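Local coordinates for protein GCN5-related N-acetyltransferase (Sphaerobacter thermophilus, PDB 3TT2) that probably acts as an acyltransferase of the GCN5-related N-acetyltransferase family, transferring acyl groups other than amino-acyl groups, at residues L139-M142 with E143-Y147; G294-R297 with L298-R301; R217-P220 with E221-L224. All blocks are in the same frame, centred on the assembly; numbering follows the deposited sequence.

Interaction 1 of 3, residues L139-M142 with E143-Y147; sequences LRLM and EQHGY. With SO4 (sulfate ion), chain K.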
ATOM      1  N   LEU A 139      17.532  -1.658   7.458  1.00 77.87           N
ATOM      2  CA  LEU A 139      18.114  -0.518   6.755  1.00 73.45           C
ATOM      3  C   LEU A 139      19.540  -0.803   6.269  1.00 81.78           C
ATOM      4  O   LEU A 139      19.942  -0.344   5.194  1.00 85.18           O
ATOM      5  CB  LEU A 139      18.110   0.716   7.656  1.00 73.11           C
ATOM      6  CG  LEU A 139      17.080   1.821   7.404  1.00 72.17           C
ATOM      7  CD1 LEU A 139      15.871   1.300   6.685  1.00 64.46           C
ATOM      8  CD2 LEU A 139      16.668   2.453   8.720  1.00 75.46           C
ATOM      9  N   ARG A 140      20.304  -1.544   7.071  1.00 81.18           N
ATOM     10  CA  ARG A 140      21.671  -1.884   6.714  1.00 90.71           C
ATOM     11  C   ARG A 140      21.699  -3.034   5.720  1.00 90.96           C
ATOM     12  O   ARG A 140      22.558  -3.078   4.841  1.00 95.23           O
ATOM     13  CB  ARG A 140      22.518  -2.204   7.954  1.00105.74           C
ATOM     14  CG  ARG A 140      22.451  -3.649   8.446  1.00118.78           C
ATOM     15  CD  ARG A 140      23.402  -3.869   9.614  1.00133.02           C
ATOM     16  NE  ARG A 140      23.147  -2.931  10.707  1.00139.93           N
ATOM     17  CZ  ARG A 140      22.575  -3.258  11.864  1.00143.00           C
ATOM     18  NH1 ARG A 140      22.207  -4.512  12.092  1.00143.89           N
ATOM     19  NH2 ARG A 140      22.380  -2.335  12.798  1.00142.36           N
ATOM     20  N   LEU A 141      20.756  -3.960   5.855  1.00 85.98           N
ATOM     21  CA  LEU A 141      20.695  -5.111   4.965  1.00 82.84           C
ATOM     22  C   LEU A 141      20.423  -4.664   3.537  1.00 80.73           C
ATOM     23  O   LEU A 141      20.988  -5.220   2.600  1.00 73.71           O
ATOM     24  CB  LEU A 141      19.622  -6.092   5.414  1.00 72.46           C
ATOM     25  CG  LEU A 141      19.557  -7.333   4.533  1.00 75.14           C
ATOM     26  CD1 LEU A 141      20.683  -8.284   4.868  1.00 77.75           C
ATOM     27  CD2 LEU A 141      18.226  -8.006   4.686  1.00 78.65           C
HETATM   28  N   MSE A 142      19.561  -3.663   3.382  1.00 68.91           N
HETATM   29  CA  MSE A 142      19.304  -3.040   2.087  1.00 67.67           C
HETATM   30  C   MSE A 142      20.558  -2.471   1.462  1.00 75.24           C
HETATM   31  O   MSE A 142      20.855  -2.744   0.306  1.00 71.00           O
HETATM   32  CB  MSE A 142      18.271  -1.915   2.214  1.00 80.53           C
HETATM   33  CG  MSE A 142      16.853  -2.378   2.516  1.00 83.18           C
HETATM   34 SE   MSE A 142      16.194  -3.726   1.262  0.76 65.62          SE
HETATM   35  CE  MSE A 142      16.720  -5.342   2.237  1.00 78.88           C
ATOM     36  N   GLU A 143      21.280  -1.661   2.231  1.00 85.13           N
ATOM     37  CA  GLU A 143      22.479  -0.996   1.738  1.00 93.21           C
ATOM     38  C   GLU A 143      23.575  -2.011   1.426  1.00 90.41           C
ATOM     39  O   GLU A 143      24.312  -1.883   0.450  1.00 92.25           O
ATOM     40  CB  GLU A 143      22.982   0.014   2.759  1.00101.83           C
ATOM     41  CG  GLU A 143      24.175   0.795   2.270  1.00115.98           C
ATOM     42  CD  GLU A 143      24.639   1.830   3.263  1.00129.13           C
ATOM     43  OE1 GLU A 143      23.993   1.969   4.325  1.00133.26           O
ATOM     44  OE2 GLU A 143      25.653   2.504   2.979  1.00133.42           O
ATOM     45  N   GLN A 144      23.670  -3.020   2.273  1.00 87.45           N
ATOM     46  CA  GLN A 144      24.579  -4.127   2.046  1.00 91.91           C
ATOM     47  C   GLN A 144      24.255  -4.817   0.716  1.00 88.91           C
ATOM     48  O   GLN A 144      25.149  -5.285   0.017  1.00 92.58           O
ATOM     49  CB  GLN A 144      24.464  -5.114   3.210  1.00 96.05           C
ATOM     50  CG  GLN A 144      25.409  -6.287   3.178  1.00104.05           C
ATOM     51  CD  GLN A 144      25.101  -7.289   4.276  1.00109.97           C
ATOM     52  OE1 GLN A 144      24.392  -6.976   5.234  1.00110.57           O
ATOM     53  NE2 GLN A 144      25.622  -8.505   4.136  1.00112.29           N
ATOM     54  N   HIS A 145      22.973  -4.889   0.378  1.00 85.69           N
ATOM     55  CA  HIS A 145      22.538  -5.591  -0.827  1.00 84.10           C
ATOM     56  C   HIS A 145      22.324  -4.729  -2.040  1.00 84.68           C
ATOM     57  O   HIS A 145      21.846  -5.210  -3.057  1.00 86.32           O
ATOM     58  CB  HIS A 145      21.327  -6.465  -0.568  1.00 83.31           C
ATOM     59  CG  HIS A 145      21.656  -7.688   0.226  1.00 88.69           C
ATOM     60  ND1 HIS A 145      22.725  -8.492  -0.080  1.00 93.54           N
ATOM     61  CD2 HIS A 145      21.079  -8.219   1.329  1.00 90.54           C
ATOM     62  CE1 HIS A 145      22.790  -9.485   0.795  1.00 98.55           C
ATOM     63  NE2 HIS A 145      21.804  -9.342   1.656  1.00 96.44           N
ATOM     64  N   GLY A 146      22.644  -3.450  -1.915  1.00 86.02           N
ATOM     65  CA  GLY A 146      22.652  -2.564  -3.059  1.00 76.41           C
ATOM     66  C   GLY A 146      21.333  -1.855  -3.270  1.00 78.21           C
ATOM     67  O   GLY A 146      21.154  -1.144  -4.260  1.00 72.65           O
ATOM     68  N   TYR A 147      20.408  -2.042  -2.336  1.00 70.40           N
ATOM     69  CA  TYR A 147      19.118  -1.372  -2.391  1.00 76.35           C
ATOM     70  C   TYR A 147      19.241   0.026  -1.816  1.00 78.89           C
ATOM     71  O   TYR A 147      19.766   0.215  -0.725  1.00 82.20           O
ATOM     72  CB  TYR A 147      18.079  -2.154  -1.606  1.00 65.17           C
ATOM     73  CG  TYR A 147      17.674  -3.467  -2.235  1.00 71.13           C
ATOM     74  CD1 TYR A 147      18.538  -4.560  -2.253  1.00 74.42           C
ATOM     75  CD2 TYR A 147      16.417  -3.619  -2.793  1.00 66.65           C
ATOM     76  CE1 TYR A 147      18.154  -5.754  -2.827  1.00 69.78           C
ATOM     77  CE2 TYR A 147      16.031  -4.805  -3.362  1.00 68.32           C
ATOM     78  CZ  TYR A 147      16.898  -5.863  -3.382  1.00 67.80           C
ATOM     79  OH  TYR A 147      16.479  -7.032  -3.950  1.00 68.99           O
TER
HETATM   80  S   SO4 K 342      27.745  -9.041   1.129  1.00255.73           S
HETATM   81  O1  SO4 K 342      28.244  -8.108   0.127  1.00255.77           O
HETATM   82  O2  SO4 K 342      27.646  -8.368   2.419  1.00256.72           O
HETATM   83  O3  SO4 K 342      26.432  -9.530   0.725  1.00255.36           O
HETATM   84  O4  SO4 K 342      28.668 -10.163   1.254  1.00257.27           O
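M142 and Y147 meet where helix 136-144 ends and the chain turns into strand 148-159. M142 is deposited as selenomethionine, and it makes a Met-aromatic contact with the tyrosine. SE of M142 lies 4.3 Å from the centroid of the Y147 ring and approaches it obliquely. It also rests 3.8 Å from CB of Y147, so it touches the root of that side chain rather than its hydroxyl. The M142 chain bends at chi2 (-53°) and again at chi3 on its way past the ring. OH of Y147 is hydrogen-bonded to E109, and its ring packs edge-to-face with H129.

L141 and H145, one turn apart, make a van der Waals contact. CD1 of L141 lies 3.6 Å from CD2 of H145. With chi1 at -178°, CG of L141 lies opposite the backbone N across the CA-CB bond, and the branch crosses the imidazole obliquely. NE2 of H145 is hydrogen-bonded to T102 OG1 on helix 100-115.

The backbone bonds close the helix. Q144 N donates to R140 O at 2.8 Å, and H145 N to L141 O at 3.0 Å. Y147 N reaches back five residues to M142 O at 2.8 Å. G146 has a positive phi (92°) and adds a weak bond from its N to E143 O. This is a Schellman motif.

Q144 handles the outer polar contact. Its extended chain brings NE2 within 2.7 Å of O2 of a sulfate, as a hydrogen bond. The ion probably comes from the crystallisation liquor.

M142 O also takes a weak bond from H145 N. Much of the helix end is thus capped by its own backbone, and H145 O is taken by K315 of strand 305-316. M142 packs inward on strands 125-132 and 305-316, while Q144 binds an anion outside.

Interaction 2 of 3, residues G294-R297 with L298-R301; sequences GAPR and LYRR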
ATOM      1  N   GLY A 294       8.472  15.076   4.714  1.00 65.84           N
ATOM      2  CA  GLY A 294       7.332  14.875   5.580  1.00 57.90           C
ATOM      3  C   GLY A 294       6.056  14.884   4.780  1.00 53.22           C
ATOM      4  O   GLY A 294       6.045  15.281   3.629  1.00 58.47           O
ATOM      5  N   ALA A 295       4.965  14.438   5.389  1.00 62.69           N
ATOM      6  CA  ALA A 295       3.676  14.427   4.701  1.00 59.66           C
ATOM      7  C   ALA A 295       3.142  15.852   4.533  1.00 61.51           C
ATOM      8  O   ALA A 295       3.466  16.750   5.326  1.00 61.69           O
ATOM      9  CB  ALA A 295       2.689  13.541   5.437  1.00 55.71           C
ATOM     10  N   PRO A 296       2.368  16.074   3.464  1.00 59.32           N
ATOM     11  CA  PRO A 296       1.724  17.356   3.197  1.00 58.18           C
ATOM     12  C   PRO A 296       0.921  17.817   4.394  1.00 60.44           C
ATOM     13  O   PRO A 296       0.256  16.988   5.042  1.00 60.21           O
ATOM     14  CB  PRO A 296       0.763  17.009   2.083  1.00 38.83           C
ATOM     15  CG  PRO A 296       1.437  15.941   1.363  1.00 48.70           C
ATOM     16  CD  PRO A 296       2.078  15.100   2.403  1.00 51.32           C
ATOM     17  N   ARG A 297       0.945  19.123   4.665  1.00 56.82           N
ATOM     18  CA  ARG A 297       0.188  19.668   5.786  1.00 53.60           C
ATOM     19  C   ARG A 297      -1.292  19.288   5.689  1.00 54.61           C
ATOM     20  O   ARG A 297      -1.993  19.295   6.690  1.00 59.32           O
ATOM     21  CB  ARG A 297       0.381  21.183   5.920  1.00 53.72           C
ATOM     22  CG  ARG A 297       1.763  21.581   6.447  1.00 51.44           C
ATOM     23  CD  ARG A 297       1.827  23.071   6.727  1.00 51.67           C
ATOM     24  NE  ARG A 297       3.190  23.520   6.996  1.00 61.83           N
ATOM     25  CZ  ARG A 297       3.746  23.573   8.198  1.00 70.59           C
ATOM     26  NH1 ARG A 297       3.060  23.202   9.268  1.00 73.88           N
ATOM     27  NH2 ARG A 297       4.993  23.997   8.331  1.00 78.65           N
ATOM     28  N   LEU A 298      -1.735  18.899   4.494  1.00 48.13           N
ATOM     29  CA  LEU A 298      -3.104  18.467   4.256  1.00 44.55           C
ATOM     30  C   LEU A 298      -3.623  17.468   5.283  1.00 54.27           C
ATOM     31  O   LEU A 298      -4.742  17.597   5.788  1.00 59.41           O
ATOM     32  CB  LEU A 298      -3.185  17.797   2.891  1.00 45.47           C
ATOM     33  CG  LEU A 298      -4.481  17.038   2.609  1.00 44.78           C
ATOM     34  CD1 LEU A 298      -5.701  17.960   2.691  1.00 52.78           C
ATOM     35  CD2 LEU A 298      -4.451  16.307   1.285  1.00 37.30           C
ATOM     36  N   TYR A 299      -2.807  16.468   5.600  1.00 57.88           N
ATOM     37  CA  TYR A 299      -3.288  15.296   6.347  1.00 46.53           C
ATOM     38  C   TYR A 299      -3.431  15.565   7.834  1.00 53.14           C
ATOM     39  O   TYR A 299      -4.424  15.201   8.451  1.00 58.19           O
ATOM     40  CB  TYR A 299      -2.412  14.084   6.040  1.00 40.85           C
ATOM     41  CG  TYR A 299      -2.486  13.749   4.570  1.00 46.18           C
ATOM     42  CD1 TYR A 299      -3.519  12.961   4.079  1.00 51.38           C
ATOM     43  CD2 TYR A 299      -1.572  14.276   3.658  1.00 51.23           C
ATOM     44  CE1 TYR A 299      -3.624  12.668   2.737  1.00 42.48           C
ATOM     45  CE2 TYR A 299      -1.677  14.002   2.297  1.00 52.42           C
ATOM     46  CZ  TYR A 299      -2.710  13.190   1.848  1.00 45.17           C
ATOM     47  OH  TYR A 299      -2.856  12.872   0.520  1.00 43.72           O
ATOM     48  N   ARG A 300      -2.450  16.249   8.402  1.00 60.29           N
ATOM     49  CA  ARG A 300      -2.541  16.662   9.784  1.00 59.36           C
ATOM     50  C   ARG A 300      -3.708  17.657   9.961  1.00 63.31           C
ATOM     51  O   ARG A 300      -4.482  17.577  10.922  1.00 69.17           O
ATOM     52  CB  ARG A 300      -1.198  17.216  10.227  1.00 60.73           C
ATOM     53  CG  ARG A 300      -1.217  17.924  11.538  1.00 74.40           C
ATOM     54  CD  ARG A 300       0.176  18.032  12.107  1.00 88.49           C
ATOM     55  NE  ARG A 300       0.174  18.796  13.349  1.00102.39           N
ATOM     56  CZ  ARG A 300       1.271  19.226  13.965  1.00112.67           C
ATOM     57  NH1 ARG A 300       2.469  18.968  13.449  1.00116.31           N
ATOM     58  NH2 ARG A 300       1.170  19.915  15.096  1.00115.18           N
ATOM     59  N   ARG A 301      -3.873  18.552   8.997  1.00 60.26           N
ATOM     60  CA  ARG A 301      -5.002  19.483   8.998  1.00 52.16           C
ATOM     61  C   ARG A 301      -6.347  18.778   8.901  1.00 48.27           C
ATOM     62  O   ARG A 301      -7.343  19.337   9.313  1.00 49.24           O
ATOM     63  CB  ARG A 301      -4.871  20.524   7.876  1.00 34.37           C
ATOM     64  CG  ARG A 301      -3.859  21.603   8.192  1.00 42.01           C
ATOM     65  CD  ARG A 301      -3.810  22.672   7.132  1.00 42.56           C
ATOM     66  NE  ARG A 301      -2.802  23.678   7.442  1.00 52.87           N
ATOM     67  CZ  ARG A 301      -2.024  24.257   6.530  1.00 53.80           C
ATOM     68  NH1 ARG A 301      -2.133  23.915   5.244  1.00 51.07           N
ATOM     69  NH2 ARG A 301      -1.125  25.165   6.902  1.00 47.90           N
TER
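Just ahead of the short, weakly bonded helix 297-301, P296 packs beside Y299. The two side chains lie alongside and point the same way. CG of P296 sits in the plane of the Y299 ring, at its edge, 3.8 Å from CE2 of Y299. CD2 of L298 lies over one face of that ring, offset toward the rim. Y299 N donates to P296 O at 3.2 Å. R301 N donates to R297 O at 3.1 Å.

R297 and R301 form the outer side. CD of R297 lies 3.6 Å from NH2 of R301, over the face of its guanidinium. The two guanidinium planes are 28° apart, and NE of R297 stays 4.6 Å from NH2 of R301. The like charges thus approach without touching.

Inward, Y299 is buried against L285 and V287 of strand 282-290, L268 of helix 263-278 and M156 of strand 148-159. Were the tyrosine an alanine, P296 and L298 would probably lose their shared aromatic partner and a gap would open against strand 282-290.

A short helix between strands 282-290 and 305-316, with Y299 packed inward on strands 282-290 and 148-159 and the arginines outward, is consistent with the GNAT fold.

Interaction 3 of 3, residues R217-P220 with E221-L224; sequences RKDP and ELWL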
ATOM      1  N   ARG A 217     -17.386  -0.217  -5.464  1.00 74.42           N
ATOM      2  CA  ARG A 217     -18.478   0.554  -6.062  1.00 68.06           C
ATOM      3  C   ARG A 217     -19.867   0.041  -5.673  1.00 81.50           C
ATOM      4  O   ARG A 217     -20.881   0.655  -6.015  1.00 82.37           O
ATOM      5  CB  ARG A 217     -18.338   0.603  -7.577  1.00 67.82           C
ATOM      6  CG  ARG A 217     -17.136   1.385  -8.021  1.00 69.91           C
ATOM      7  CD  ARG A 217     -17.054   1.497  -9.517  1.00 68.55           C
ATOM      8  NE  ARG A 217     -16.556   0.276 -10.140  1.00 72.25           N
ATOM      9  CZ  ARG A 217     -17.283  -0.488 -10.946  1.00 78.18           C
ATOM     10  NH1 ARG A 217     -18.537  -0.150 -11.207  1.00 82.29           N
ATOM     11  NH2 ARG A 217     -16.765  -1.576 -11.503  1.00 80.34           N
ATOM     12  N   LYS A 218     -19.893  -1.084  -4.957  1.00 72.92           N
ATOM     13  CA  LYS A 218     -21.111  -1.612  -4.353  1.00 71.10           C
ATOM     14  C   LYS A 218     -21.340  -0.922  -2.999  1.00 77.05           C
ATOM     15  O   LYS A 218     -22.283  -1.248  -2.282  1.00 72.73           O
ATOM     16  CB  LYS A 218     -21.016  -3.130  -4.180  1.00 71.48           C
ATOM     17  CG  LYS A 218     -20.909  -3.902  -5.495  1.00 87.22           C
ATOM     18  CD  LYS A 218     -20.962  -5.435  -5.295  1.00 88.58           C
ATOM     19  CE  LYS A 218     -19.865  -5.936  -4.355  1.00 92.25           C
ATOM     20  NZ  LYS A 218     -19.807  -7.431  -4.220  1.00 97.83           N
ATOM     21  N   ASP A 219     -20.445   0.011  -2.657  1.00 79.38           N
ATOM     22  CA  ASP A 219     -20.502   0.806  -1.425  1.00 74.58           C
ATOM     23  C   ASP A 219     -20.144   2.260  -1.748  1.00 78.42           C
ATOM     24  O   ASP A 219     -19.136   2.775  -1.271  1.00 72.79           O
ATOM     25  CB  ASP A 219     -19.477   0.261  -0.454  1.00 72.72           C
ATOM     26  CG  ASP A 219     -19.683   0.747   0.959  1.00 74.72           C
ATOM     27  OD1 ASP A 219     -20.480   1.689   1.181  1.00 85.36           O
ATOM     28  OD2 ASP A 219     -19.034   0.170   1.859  1.00 76.33           O
ATOM     29  N   PRO A 220     -20.973   2.921  -2.563  1.00 59.39           N
ATOM     30  CA  PRO A 220     -20.709   4.251  -3.120  1.00 58.50           C
ATOM     31  C   PRO A 220     -20.755   5.365  -2.078  1.00 64.03           C
ATOM     32  O   PRO A 220     -20.285   6.468  -2.354  1.00 62.97           O
ATOM     33  CB  PRO A 220     -21.845   4.447  -4.121  1.00 57.99           C
ATOM     34  CG  PRO A 220     -22.776   3.271  -3.941  1.00 58.79           C
ATOM     35  CD  PRO A 220     -22.379   2.532  -2.734  1.00 58.44           C
ATOM     36  N   GLU A 221     -21.339   5.081  -0.915  1.00 63.83           N
ATOM     37  CA  GLU A 221     -21.449   6.038   0.180  1.00 66.12           C
ATOM     38  C   GLU A 221     -20.079   6.672   0.477  1.00 60.85           C
ATOM     39  O   GLU A 221     -19.986   7.850   0.838  1.00 61.02           O
ATOM     40  CB  GLU A 221     -21.949   5.292   1.419  1.00 85.05           C
ATOM     41  CG  GLU A 221     -23.091   5.921   2.233  1.00 99.65           C
ATOM     42  CD  GLU A 221     -23.463   5.067   3.470  1.00114.47           C
ATOM     43  OE1 GLU A 221     -24.400   4.239   3.375  1.00120.77           O
ATOM     44  OE2 GLU A 221     -22.817   5.217   4.538  1.00112.94           O
ATOM     45  N   LEU A 222     -19.029   5.865   0.314  1.00 56.36           N
ATOM     46  CA  LEU A 222     -17.641   6.238   0.600  1.00 48.71           C
ATOM     47  C   LEU A 222     -16.833   6.742  -0.628  1.00 63.73           C
ATOM     48  O   LEU A 222     -15.625   7.020  -0.524  1.00 59.04           O
ATOM     49  CB  LEU A 222     -16.918   5.035   1.218  1.00 49.54           C
ATOM     50  CG  LEU A 222     -17.444   4.330   2.483  1.00 54.29           C
ATOM     51  CD1 LEU A 222     -16.592   3.110   2.795  1.00 53.16           C
ATOM     52  CD2 LEU A 222     -17.461   5.272   3.665  1.00 54.52           C
ATOM     53  N   TRP A 223     -17.473   6.837  -1.791  1.00 56.27           N
ATOM     54  CA  TRP A 223     -16.818   7.466  -2.923  1.00 54.54           C
ATOM     55  C   TRP A 223     -17.332   8.882  -3.128  1.00 53.68           C
ATOM     56  O   TRP A 223     -18.430   9.096  -3.641  1.00 52.80           O
ATOM     57  CB  TRP A 223     -17.062   6.663  -4.188  1.00 53.78           C
ATOM     58  CG  TRP A 223     -16.147   5.541  -4.322  1.00 58.46           C
ATOM     59  CD1 TRP A 223     -15.523   4.869  -3.316  1.00 62.73           C
ATOM     60  CD2 TRP A 223     -15.696   4.957  -5.542  1.00 63.46           C
ATOM     61  NE1 TRP A 223     -14.719   3.884  -3.838  1.00 63.03           N
ATOM     62  CE2 TRP A 223     -14.804   3.921  -5.204  1.00 60.99           C
ATOM     63  CE3 TRP A 223     -15.964   5.204  -6.892  1.00 71.04           C
ATOM     64  CZ2 TRP A 223     -14.181   3.129  -6.166  1.00 63.87           C
ATOM     65  CZ3 TRP A 223     -15.343   4.418  -7.851  1.00 68.16           C
ATOM     66  CH2 TRP A 223     -14.462   3.394  -7.481  1.00 66.96           C
ATOM     67  N   LEU A 224     -16.497   9.853  -2.794  1.00 53.53           N
ATOM     68  CA  LEU A 224     -16.894  11.245  -2.896  1.00 56.41           C
ATOM     69  C   LEU A 224     -16.189  11.935  -4.035  1.00 63.67           C
ATOM     70  O   LEU A 224     -15.017  11.682  -4.315  1.00 69.06           O
ATOM     71  CB  LEU A 224     -16.612  12.000  -1.606  1.00 51.54           C
ATOM     72  CG  LEU A 224     -17.309  11.453  -0.374  1.00 54.63           C
ATOM     73  CD1 LEU A 224     -17.017  12.416   0.726  1.00 63.29           C
ATOM     74  CD2 LEU A 224     -18.780  11.372  -0.593  1.00 56.94           C
TER
HETATM   75  O   HOH W   1     -23.110   2.514   0.651  1.00 60.08           O
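One face of the W223 indole carries the aliphatic part of R217. CG of R217 lies 3.8 Å from the centroid of the six-membered ring, 28° off the ring normal, which makes a CH-pi contact. Its closest ring atom is CH2 of W223, at 3.4 Å from CG of R217. CD of R217 lies near the same outer corner. The chain then bends at chi3 (-78°), and the guanidinium is inclined steeply to the indole, so it does not stack on it. NE and NH2 of R217 are instead hydrogen-bonded to T213 and to the carbonyl of L210. F178 packs edge-to-face with W223.

The other flat groups are the carboxylates of D219 and E221, which stand almost at right angles. OD1 of D219 is 5.2 Å from OE1 of E221. These like charges have a common mate, since both residues form salt bridges with R278 of helix 263-278. OD2 of D219 also lies 3.9 Å from CD1 of L222. A water lies 2.8 Å from OD1 of D219, placed to donate to it, and accepts a weak bond from E221 N.

Two backbone bonds span three residues each. W223 N donates to P220 O at 2.9 Å. L222 N makes a weak, long bond to D219 O at 3.5 Å. They wind the chain through a 3-10 turn into strand 223-228.

The turn thus has two chemistries. R217 covers an aromatic with methylenes and spends its polar end on the backbone and hydroxyl at the end of helix 206-213. D219 and E221 bring two negative charges to one arginine, which is likely to ease their mutual repulsion and ties the turn to helix 263-278.

Overall arrangement
All three contacts are local, and none touches another. Interactions 1 and 3 are partly buried and lie on opposite sides of the chain's centre, with centres about 41 Å apart. Interaction 2 is a surface contact. Interaction 1 ends a helix in the N-terminal acetyltransferase region. Interaction 2 leads into a short helix in the C-terminal one, and interaction 3 leads into a strand there. Interactions 2 and 3 both pack on helix 263-278, one by apolar side chains and the other also by salt bridges. Interaction 1 relies on a selenium-aromatic contact and a backbone cap, interaction 2 on proline-tyrosine packing, and interaction 3 on CH-pi packing and charge.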